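PDB 4DQN: putative branched-chain amino acid aminotransferase IlvE, which probably catalyses the pyridoxal-phosphate-dependent transfer of the amino group between leucine, isoleucine or valine and 2-oxoglutarate. Local coordinates for residues 67-77 against 325-333; 104-115 against 337-345. All blocks are in the same frame, centred on the assembly; numbering follows the deposited sequence.

In the fold
Interactions 1 and 2 lie side by side, their centres about 12 Å apart, at one margin of the seven-stranded antiparallel sheet. The chain leaves helix 316-329, which meets the 67-77 hairpin in interaction 1, and soon forms strand 340-342, one of the two outermost strands of that sheet within this chain and part of interaction 2. Leu76 N to Tyr341 O (2.8 Å) is a probable backbone hydrogen bond between the two neighbouring strands. Gln75 links the contacts through its side chain: OE1 lies 2.7 Å from Lys342 NZ, a probable hydrogen bond, while its NE2 turns to the helix end of interaction 1. Both contacts lie away from Lys188, the predicted cofactor-binding lysine.

Interaction 1: residues 67-77 against 325-333; sequences YRTKDGSVQLF and LTGIQFGDV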
loop_
_atom_site.group_PDB
_atom_site.type_symbol
_atom_site.label_atom_id
_atom_site.label_comp_id
_atom_site.label_asym_id
_atom_site.label_seq_id
_atom_site.Cartn_x
_atom_site.Cartn_y
_atom_site.Cartn_z
ATOM N N TYR A 67 -7.365 -28.419 6.539
ATOM C CA TYR A 67 -8.032 -29.429 5.732
ATOM C C TYR A 67 -8.521 -30.543 6.642
ATOM O O TYR A 67 -7.750 -31.045 7.459
ATOM C CB TYR A 67 -7.027 -30.026 4.731
ATOM C CG TYR A 67 -6.387 -29.012 3.800
ATOM C CD1 TYR A 67 -5.275 -28.268 4.201
ATOM C CD2 TYR A 67 -6.891 -28.803 2.523
ATOM C CE1 TYR A 67 -4.694 -27.327 3.345
ATOM C CE2 TYR A 67 -6.317 -27.875 1.665
ATOM C CZ TYR A 67 -5.221 -27.146 2.084
ATOM O OH TYR A 67 -4.650 -26.227 1.225
ATOM N N ARG A 68 -9.783 -30.941 6.515
ATOM C CA ARG A 68 -10.240 -32.134 7.238
ATOM C C ARG A 68 -9.912 -33.394 6.438
ATOM O O ARG A 68 -10.136 -33.444 5.224
ATOM C CB ARG A 68 -11.739 -32.069 7.545
ATOM C CG ARG A 68 -12.174 -33.104 8.574
ATOM C CD ARG A 68 -13.664 -33.042 8.848
ATOM N NE ARG A 68 -14.073 -31.761 9.437
ATOM C CZ ARG A 68 -13.952 -31.462 10.730
ATOM N NH1 ARG A 68 -13.421 -32.344 11.569
ATOM N NH2 ARG A 68 -14.368 -30.284 11.188
ATOM N N THR A 69 -9.378 -34.406 7.114
ATOM C CA THR A 69 -8.980 -35.645 6.452
ATOM C C THR A 69 -10.057 -36.731 6.554
ATOM O O THR A 69 -11.093 -36.538 7.187
ATOM C CB THR A 69 -7.664 -36.198 7.030
ATOM O OG1 THR A 69 -7.854 -36.549 8.411
ATOM C CG2 THR A 69 -6.554 -35.167 6.912
ATOM N N LYS A 70 -9.789 -37.877 5.939
ATOM C CA LYS A 70 -10.761 -38.958 5.840
ATOM C C LYS A 70 -11.216 -39.502 7.203
ATOM O O LYS A 70 -12.357 -39.958 7.337
ATOM C CB LYS A 70 -10.175 -40.075 4.967
ATOM C CG LYS A 70 -11.195 -40.987 4.303
ATOM C CD LYS A 70 -10.507 -41.911 3.295
ATOM C CE LYS A 70 -9.336 -42.644 3.936
ATOM N NZ LYS A 70 -8.491 -43.405 2.952
ATOM N N ASP A 71 -10.349 -39.452 8.214
ATOM C CA ASP A 71 -10.729 -39.946 9.540
ATOM C C ASP A 71 -11.331 -38.855 10.421
ATOM O O ASP A 71 -11.651 -39.095 11.586
ATOM C CB ASP A 71 -9.562 -40.660 10.252
ATOM C CG ASP A 71 -8.479 -39.712 10.736
ATOM O OD1 ASP A 71 -8.496 -38.505 10.395
ATOM O OD2 ASP A 71 -7.578 -40.185 11.464
ATOM N N GLY A 72 -11.464 -37.651 9.867
ATOM C CA GLY A 72 -12.065 -36.549 10.596
ATOM C C GLY A 72 -11.074 -35.550 11.170
ATOM O O GLY A 72 -11.450 -34.412 11.488
ATOM N N SER A 73 -9.816 -35.959 11.313
ATOM C CA SER A 73 -8.803 -35.066 11.869
ATOM C C SER A 73 -8.467 -33.933 10.891
ATOM O O SER A 73 -8.665 -34.061 9.674
ATOM C CB SER A 73 -7.545 -35.835 12.280
ATOM O OG SER A 73 -6.983 -36.539 11.185
ATOM N N VAL A 74 -7.975 -32.823 11.434
ATOM C CA VAL A 74 -7.737 -31.615 10.644
ATOM C C VAL A 74 -6.243 -31.321 10.612
ATOM O O VAL A 74 -5.534 -31.566 11.588
ATOM C CB VAL A 74 -8.505 -30.420 11.237
ATOM C CG1 VAL A 74 -8.236 -29.139 10.424
ATOM C CG2 VAL A 74 -9.991 -30.729 11.252
ATOM N N GLN A 75 -5.752 -30.819 9.487
ATOM C CA GLN A 75 -4.327 -30.536 9.374
ATOM C C GLN A 75 -4.048 -29.250 8.596
ATOM O O GLN A 75 -4.866 -28.805 7.790
ATOM C CB GLN A 75 -3.604 -31.726 8.727
ATOM C CG GLN A 75 -4.074 -32.044 7.310
ATOM C CD GLN A 75 -3.564 -33.392 6.836
ATOM O OE1 GLN A 75 -3.364 -34.292 7.640
ATOM N NE2 GLN A 75 -3.350 -33.536 5.529
ATOM N N LEU A 76 -2.889 -28.655 8.862
ATOM C CA LEU A 76 -2.404 -27.506 8.108
ATOM C C LEU A 76 -1.400 -28.005 7.088
ATOM O O LEU A 76 -0.835 -29.096 7.249
ATOM C CB LEU A 76 -1.716 -26.510 9.044
ATOM C CG LEU A 76 -2.633 -25.828 10.050
ATOM C CD1 LEU A 76 -1.805 -25.000 11.029
ATOM C CD2 LEU A 76 -3.667 -24.948 9.330
ATOM N N PHE A 77 -1.184 -27.210 6.043
ATOM C CA PHE A 77 -0.289 -27.566 4.949
ATOM C C PHE A 77 0.831 -26.529 4.832
ATOM O O PHE A 77 0.593 -25.381 4.427
ATOM C CB PHE A 77 -1.094 -27.649 3.644
ATOM C CG PHE A 77 -0.253 -27.866 2.413
ATOM C CD1 PHE A 77 0.231 -29.134 2.097
ATOM C CD2 PHE A 77 0.041 -26.803 1.557
ATOM C CE1 PHE A 77 1.004 -29.335 0.955
ATOM C CE2 PHE A 77 0.813 -26.994 0.420
ATOM C CZ PHE A 77 1.297 -28.265 0.115
ATOM N N LEU A 325 -1.346 -32.605 -5.567
ATOM C CA LEU A 325 -1.215 -31.570 -4.536
ATOM C C LEU A 325 -2.387 -31.586 -3.558
ATOM O O LEU A 325 -2.179 -31.602 -2.342
ATOM C CB LEU A 325 -1.079 -30.176 -5.159
ATOM C CG LEU A 325 -1.045 -28.995 -4.180
ATOM C CD1 LEU A 325 0.191 -29.062 -3.296
ATOM C CD2 LEU A 325 -1.111 -27.651 -4.928
ATOM N N THR A 326 -3.614 -31.589 -4.082
ATOM C CA THR A 326 -4.796 -31.606 -3.222
ATOM C C THR A 326 -4.887 -32.924 -2.442
ATOM O O THR A 326 -5.298 -32.938 -1.277
ATOM C CB THR A 326 -6.108 -31.343 -4.004
ATOM O OG1 THR A 326 -6.260 -32.312 -5.049
ATOM C CG2 THR A 326 -6.098 -29.954 -4.614
ATOM N N GLY A 327 -4.478 -34.029 -3.063
ATOM C CA GLY A 327 -4.451 -35.304 -2.354
ATOM C C GLY A 327 -3.585 -35.224 -1.107
ATOM O O GLY A 327 -3.955 -35.701 -0.031
ATOM N N ILE A 328 -2.423 -34.606 -1.255
ATOM C CA ILE A 328 -1.507 -34.432 -0.142
ATOM C C ILE A 328 -2.112 -33.523 0.921
ATOM O O ILE A 328 -2.053 -33.827 2.117
ATOM C CB ILE A 328 -0.175 -33.841 -0.629
ATOM C CG1 ILE A 328 0.594 -34.897 -1.424
ATOM C CG2 ILE A 328 0.679 -33.347 0.550
ATOM C CD1 ILE A 328 1.684 -34.310 -2.299
ATOM N N GLN A 329 -2.697 -32.414 0.482
ATOM C CA GLN A 329 -3.285 -31.449 1.406
ATOM C C GLN A 329 -4.415 -32.068 2.226
ATOM O O GLN A 329 -4.487 -31.877 3.441
ATOM C CB GLN A 329 -3.761 -30.221 0.632
ATOM C CG GLN A 329 -2.609 -29.403 0.026
ATOM C CD GLN A 329 -3.066 -28.387 -1.000
ATOM O OE1 GLN A 329 -4.066 -28.593 -1.687
ATOM N NE2 GLN A 329 -2.330 -27.274 -1.114
ATOM N N PHE A 330 -5.285 -32.826 1.569
ATOM C CA PHE A 330 -6.418 -33.440 2.264
ATOM C C PHE A 330 -6.079 -34.790 2.890
ATOM O O PHE A 330 -6.950 -35.427 3.491
ATOM C CB PHE A 330 -7.614 -33.603 1.326
ATOM C CG PHE A 330 -8.322 -32.317 1.012
ATOM C CD1 PHE A 330 -9.374 -31.873 1.803
ATOM C CD2 PHE A 330 -7.958 -31.568 -0.094
ATOM C CE1 PHE A 330 -10.039 -30.690 1.503
ATOM C CE2 PHE A 330 -8.618 -30.387 -0.403
ATOM C CZ PHE A 330 -9.656 -29.946 0.399
ATOM N N GLY A 331 -4.828 -35.224 2.749
ATOM C CA GLY A 331 -4.335 -36.391 3.463
ATOM C C GLY A 331 -4.539 -37.720 2.753
ATOM O O GLY A 331 -4.288 -38.764 3.336
ATOM N N ASP A 332 -5.004 -37.684 1.506
ATOM C CA ASP A 332 -5.278 -38.907 0.753
ATOM C C ASP A 332 -4.054 -39.423 0.004
ATOM O O ASP A 332 -4.081 -40.536 -0.521
ATOM C CB ASP A 332 -6.406 -38.682 -0.258
ATOM C CG ASP A 332 -7.738 -38.388 0.404
ATOM O OD1 ASP A 332 -8.027 -38.964 1.475
ATOM O OD2 ASP A 332 -8.498 -37.576 -0.157
ATOM N N VAL A 333 -2.998 -38.609 -0.062
ATOM C CA VAL A 333 -1.752 -38.988 -0.739
ATOM C C VAL A 333 -0.574 -38.777 0.216
ATOM O O VAL A 333 -0.552 -37.785 0.941
ATOM C CB VAL A 333 -1.546 -38.163 -2.049
ATOM C CG1 VAL A 333 -0.185 -38.438 -2.672
ATOM C CG2 VAL A 333 -2.637 -38.476 -3.058
HETATM O O HOH W 1 -5.520 -26.180 -1.337
HETATM O O HOH W 2 -7.731 -38.017 3.971
#
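Gln329, in the last turn of helix 316-329, runs between the rings of Tyr67 and Phe77. Its CB sits over one face of the Tyr67 ring, a CH-pi contact 3.8 Å from the centroid. CG then lies over a face of the Phe77 ring, 3.6 Å from that centroid. At the tip, the amide stands almost upright on the Phe77 ring (planes 89° apart), with NE2 3.5 Å from Phe77 CE2. OE1 accepts from a water that also binds Tyr67 OH. A chi1 of -58° sets Tyr67 CG anti to its carbonyl carbon and turns the ring toward the helix end, where its edge meets Phe330: CD2 stands above the centre of that ring, planes at 80°, a T-shaped stack. Gln75 NE2 donates to the helix-end carbonyl Gln329 O (2.9 Å) from above the carbonyl plane, its OE1 being taken by Lys342. A water joins Lys70 N, Phe330 O and Asp332 OD1, the last also bonded to Tyr121. Gly331, at positive phi beside Thr69 CG2, closes the helix with a Schellman motif. The contact packs a capped helix C-terminus against a beta-hairpin whose type I turn, Thr69 to Gly72, overlaps an Asx turn, Ser73 N to Asp71 OD1.

Interaction 2: residues 104-115 against 337-345; sequences IDAAKQVVRANE and EGWIYKVDD
Val343 packs against helix 100-113 with both methyls: CG2 meets Val111 CG1 at 3.7 Å, and CG1 lies 3.4 Å from Arg112 CG. Beside this apolar core, Lys108 extends fully beyond CG, its CD passing Val343 O, and delivers its ammonium to two backbone carbonyls. NZ bonds Lys342 O and Asp345 O, each at 3.0 Å. The first is approached at a C=O...N angle of 156°, the second from well above its carbonyl plane. Lys342 O also accepts from Asp345 N on the opposite face, within the type I turn 342-345, so the lysine grips the turn that ends the chain. Toward the solvent the contact is looser. A bend at chi3 (-47°) turns the Arg112 guanidinium so that NH1 reaches Val343 O, in a weak, long bond. Glu115 OE1 and Asp344 OD1, like charges, are 4.3 Å apart, and a water donating to Glu115 OE2 and Asp344 OD2 may ease their repulsion. At the other end, Ile104 CD1 touches Tyr341 CE2 obliquely, 3.7 Å away. Helix 100-113 thus packs beside edge strand 340-342; Leu76 of the next strand touches Ala107 and Lys108, and Pro79 and Asn80 of helix 79-92 meet Ile104 and Tyr341.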
loop_
_atom_site.group_PDB
_atom_site.type_symbol
_atom_site.label_atom_id
_atom_site.label_comp_id
_atom_site.label_asym_id
_atom_site.label_seq_id
_atom_site.Cartn_x
_atom_site.Cartn_y
_atom_site.Cartn_z
ATOM N N ILE A 104 2.698 -20.669 13.867
ATOM C CA ILE A 104 2.072 -21.968 13.649
ATOM C C ILE A 104 1.176 -22.307 14.830
ATOM O O ILE A 104 0.060 -22.795 14.647
ATOM C CB ILE A 104 3.120 -23.065 13.420
ATOM C CG1 ILE A 104 3.815 -22.845 12.076
ATOM C CG2 ILE A 104 2.480 -24.448 13.412
ATOM C CD1 ILE A 104 5.015 -23.779 11.885
ATOM N N ASP A 105 1.648 -22.025 16.041
ATOM C CA ASP A 105 0.831 -22.262 17.222
ATOM C C ASP A 105 -0.447 -21.449 17.171
ATOM O O ASP A 105 -1.524 -21.933 17.536
ATOM C CB ASP A 105 1.589 -21.906 18.500
ATOM C CG ASP A 105 0.715 -22.021 19.724
ATOM O OD1 ASP A 105 0.413 -23.164 20.115
ATOM O OD2 ASP A 105 0.302 -20.976 20.280
ATOM N N ALA A 106 -0.337 -20.199 16.734
ATOM C CA ALA A 106 -1.517 -19.343 16.659
ATOM C C ALA A 106 -2.517 -19.893 15.659
ATOM O O ALA A 106 -3.723 -19.908 15.916
ATOM C CB ALA A 106 -1.118 -17.934 16.282
ATOM N N ALA A 107 -2.024 -20.300 14.494
ATOM C CA ALA A 107 -2.876 -20.899 13.471
ATOM C C ALA A 107 -3.621 -22.116 14.025
ATOM O O ALA A 107 -4.829 -22.245 13.839
ATOM C CB ALA A 107 -2.046 -21.293 12.259
ATOM N N LYS A 108 -2.896 -23.013 14.687
ATOM C CA LYS A 108 -3.536 -24.177 15.298
ATOM C C LYS A 108 -4.605 -23.812 16.327
ATOM O O LYS A 108 -5.681 -24.417 16.340
ATOM C CB LYS A 108 -2.487 -25.081 15.934
ATOM C CG LYS A 108 -1.587 -25.758 14.919
ATOM C CD LYS A 108 -0.736 -26.827 15.599
ATOM C CE LYS A 108 0.116 -27.566 14.580
ATOM N NZ LYS A 108 0.983 -28.617 15.209
ATOM N N GLN A 109 -4.314 -22.835 17.193
ATOM C CA GLN A 109 -5.303 -22.378 18.171
ATOM C C GLN A 109 -6.599 -21.929 17.508
ATOM O O GLN A 109 -7.688 -22.198 18.026
ATOM C CB GLN A 109 -4.767 -21.204 19.000
ATOM C CG GLN A 109 -3.740 -21.567 20.060
ATOM C CD GLN A 109 -3.414 -20.374 20.939
ATOM O OE1 GLN A 109 -4.303 -19.779 21.542
ATOM N NE2 GLN A 109 -2.138 -20.005 20.993
ATOM N N VAL A 110 -6.487 -21.220 16.382
ATOM C CA VAL A 110 -7.679 -20.745 15.681
ATOM C C VAL A 110 -8.470 -21.905 15.073
ATOM O O VAL A 110 -9.700 -21.944 15.180
ATOM C CB VAL A 110 -7.333 -19.691 14.609
ATOM C CG1 VAL A 110 -8.590 -19.280 13.829
ATOM C CG2 VAL A 110 -6.724 -18.470 15.277
ATOM N N VAL A 111 -7.770 -22.855 14.458
ATOM C CA VAL A 111 -8.429 -24.027 13.884
ATOM C C VAL A 111 -9.153 -24.818 14.964
ATOM O O VAL A 111 -10.348 -25.121 14.830
ATOM C CB VAL A 111 -7.423 -24.947 13.197
ATOM C CG1 VAL A 111 -8.123 -26.187 12.680
ATOM C CG2 VAL A 111 -6.732 -24.202 12.046
ATOM N N ARG A 112 -8.439 -25.137 16.044
ATOM C CA ARG A 112 -9.047 -25.856 17.166
ATOM C C ARG A 112 -10.250 -25.114 17.747
ATOM O O ARG A 112 -11.287 -25.735 17.995
ATOM C CB ARG A 112 -8.014 -26.181 18.262
ATOM C CG ARG A 112 -6.912 -27.145 17.818
ATOM C CD ARG A 112 -6.108 -27.701 18.998
ATOM N NE ARG A 112 -5.706 -26.639 19.918
ATOM C CZ ARG A 112 -4.471 -26.154 20.012
ATOM N NH1 ARG A 112 -3.510 -26.644 19.241
ATOM N NH2 ARG A 112 -4.196 -25.183 20.880
ATOM N N ALA A 113 -10.148 -23.792 17.925
ATOM C CA ALA A 113 -11.230 -23.049 18.572
ATOM C C ALA A 113 -12.478 -22.987 17.695
ATOM O O ALA A 113 -13.593 -22.785 18.188
ATOM C CB ALA A 113 -10.767 -21.634 18.953
ATOM N N ASN A 114 -12.279 -23.152 16.389
ATOM C CA ASN A 114 -13.370 -23.084 15.414
ATOM C C ASN A 114 -13.491 -24.383 14.616
ATOM O O ASN A 114 -13.916 -24.359 13.460
ATOM C CB ASN A 114 -13.121 -21.935 14.420
ATOM C CG ASN A 114 -13.103 -20.572 15.088
ATOM O OD1 ASN A 114 -14.149 -20.041 15.451
ATOM N ND2 ASN A 114 -11.915 -19.990 15.231
ATOM N N GLU A 115 -13.141 -25.515 15.223
ATOM C CA GLU A 115 -13.003 -26.761 14.456
ATOM C C GLU A 115 -14.296 -27.219 13.808
ATOM O O GLU A 115 -14.286 -27.911 12.779
ATOM C CB GLU A 115 -12.387 -27.890 15.303
ATOM C CG GLU A 115 -11.796 -29.013 14.426
ATOM C CD GLU A 115 -10.836 -29.953 15.153
ATOM O OE1 GLU A 115 -9.882 -29.472 15.812
ATOM O OE2 GLU A 115 -11.025 -31.187 15.042
ATOM N N GLU A 337 8.214 -35.184 3.414
ATOM C CA GLU A 337 8.605 -34.962 4.804
ATOM C C GLU A 337 8.455 -33.494 5.219
ATOM O O GLU A 337 8.858 -32.595 4.483
ATOM C CB GLU A 337 10.059 -35.391 4.999
ATOM C CG GLU A 337 10.444 -35.668 6.437
ATOM C CD GLU A 337 9.898 -36.994 6.931
ATOM O OE1 GLU A 337 9.145 -37.658 6.173
ATOM O OE2 GLU A 337 10.225 -37.377 8.078
ATOM N N GLY A 338 7.854 -33.262 6.384
ATOM C CA GLY A 338 7.783 -31.928 6.962
ATOM C C GLY A 338 6.676 -31.014 6.462
ATOM O O GLY A 338 6.563 -29.885 6.932
ATOM N N TRP A 339 5.865 -31.475 5.512
ATOM C CA TRP A 339 4.818 -30.630 4.931
ATOM C C TRP A 339 3.538 -30.545 5.749
ATOM O O TRP A 339 2.896 -29.492 5.809
ATOM C CB TRP A 339 4.449 -31.099 3.522
ATOM C CG TRP A 339 5.425 -30.701 2.460
ATOM C CD1 TRP A 339 6.742 -30.374 2.628
ATOM C CD2 TRP A 339 5.161 -30.605 1.059
ATOM N NE1 TRP A 339 7.313 -30.082 1.409
ATOM C CE2 TRP A 339 6.363 -30.217 0.430
ATOM C CE3 TRP A 339 4.022 -30.816 0.271
ATOM C CZ2 TRP A 339 6.456 -30.027 -0.960
ATOM C CZ3 TRP A 339 4.117 -30.633 -1.106
ATOM C CH2 TRP A 339 5.329 -30.243 -1.705
ATOM N N ILE A 340 3.136 -31.659 6.346
ATOM C CA ILE A 340 1.861 -31.701 7.041
ATOM C C ILE A 340 2.030 -31.417 8.529
ATOM O O ILE A 340 2.924 -31.958 9.176
ATOM C CB ILE A 340 1.173 -33.063 6.872
ATOM C CG1 ILE A 340 1.027 -33.418 5.387
ATOM C CG2 ILE A 340 -0.176 -33.067 7.572
ATOM C CD1 ILE A 340 0.303 -32.369 4.524
ATOM N N TYR A 341 1.174 -30.548 9.056
ATOM C CA TYR A 341 1.166 -30.215 10.476
ATOM C C TYR A 341 -0.219 -30.521 11.027
ATOM O O TYR A 341 -1.174 -29.764 10.788
ATOM C CB TYR A 341 1.444 -28.731 10.673
ATOM C CG TYR A 341 2.876 -28.309 10.502
ATOM C CD1 TYR A 341 3.494 -28.351 9.259
ATOM C CD2 TYR A 341 3.603 -27.834 11.585
ATOM C CE1 TYR A 341 4.795 -27.945 9.107
ATOM C CE2 TYR A 341 4.903 -27.430 11.443
ATOM C CZ TYR A 341 5.498 -27.487 10.205
ATOM O OH TYR A 341 6.808 -27.075 10.067
ATOM N N LYS A 342 -0.333 -31.631 11.751
ATOM C CA LYS A 342 -1.599 -32.014 12.373
ATOM C C LYS A 342 -1.965 -30.991 13.433
ATOM O O LYS A 342 -1.121 -30.556 14.210
ATOM C CB LYS A 342 -1.506 -33.406 12.995
ATOM C CG LYS A 342 -1.206 -34.503 11.994
ATOM C CD LYS A 342 -2.184 -34.455 10.823
ATOM C CE LYS A 342 -3.532 -35.053 11.194
ATOM N NZ LYS A 342 -4.297 -35.413 9.966
ATOM N N VAL A 343 -3.235 -30.615 13.465
ATOM C CA VAL A 343 -3.679 -29.503 14.294
ATOM C C VAL A 343 -3.684 -29.849 15.793
ATOM O O VAL A 343 -3.491 -28.977 16.657
ATOM C CB VAL A 343 -5.032 -28.981 13.769
ATOM C CG1 VAL A 343 -5.917 -28.510 14.872
ATOM C CG2 VAL A 343 -4.795 -27.879 12.726
ATOM N N ASP A 344 -3.856 -31.131 16.095
ATOM C CA ASP A 344 -3.822 -31.594 17.477
ATOM C C ASP A 344 -2.438 -32.058 17.948
ATOM O O ASP A 344 -2.295 -32.514 19.083
ATOM C CB ASP A 344 -4.862 -32.696 17.679
ATOM C CG ASP A 344 -6.274 -32.182 17.519
ATOM O OD1 ASP A 344 -6.551 -31.061 18.006
ATOM O OD2 ASP A 344 -7.104 -32.880 16.895
ATOM N N ASP A 345 -1.428 -31.941 17.085
ATOM C CA ASP A 345 -0.045 -32.231 17.474
ATOM C C ASP A 345 0.639 -30.974 17.996
ATOM O O ASP A 345 0.126 -29.867 17.807
ATOM C CB ASP A 345 0.750 -32.799 16.295
ATOM C CG ASP A 345 0.439 -34.257 16.031
ATOM O OD1 ASP A 345 -0.519 -34.783 16.648
ATOM O OD2 ASP A 345 1.143 -34.871 15.197
HETATM O O HOH W 3 -8.156 -32.312 14.480
#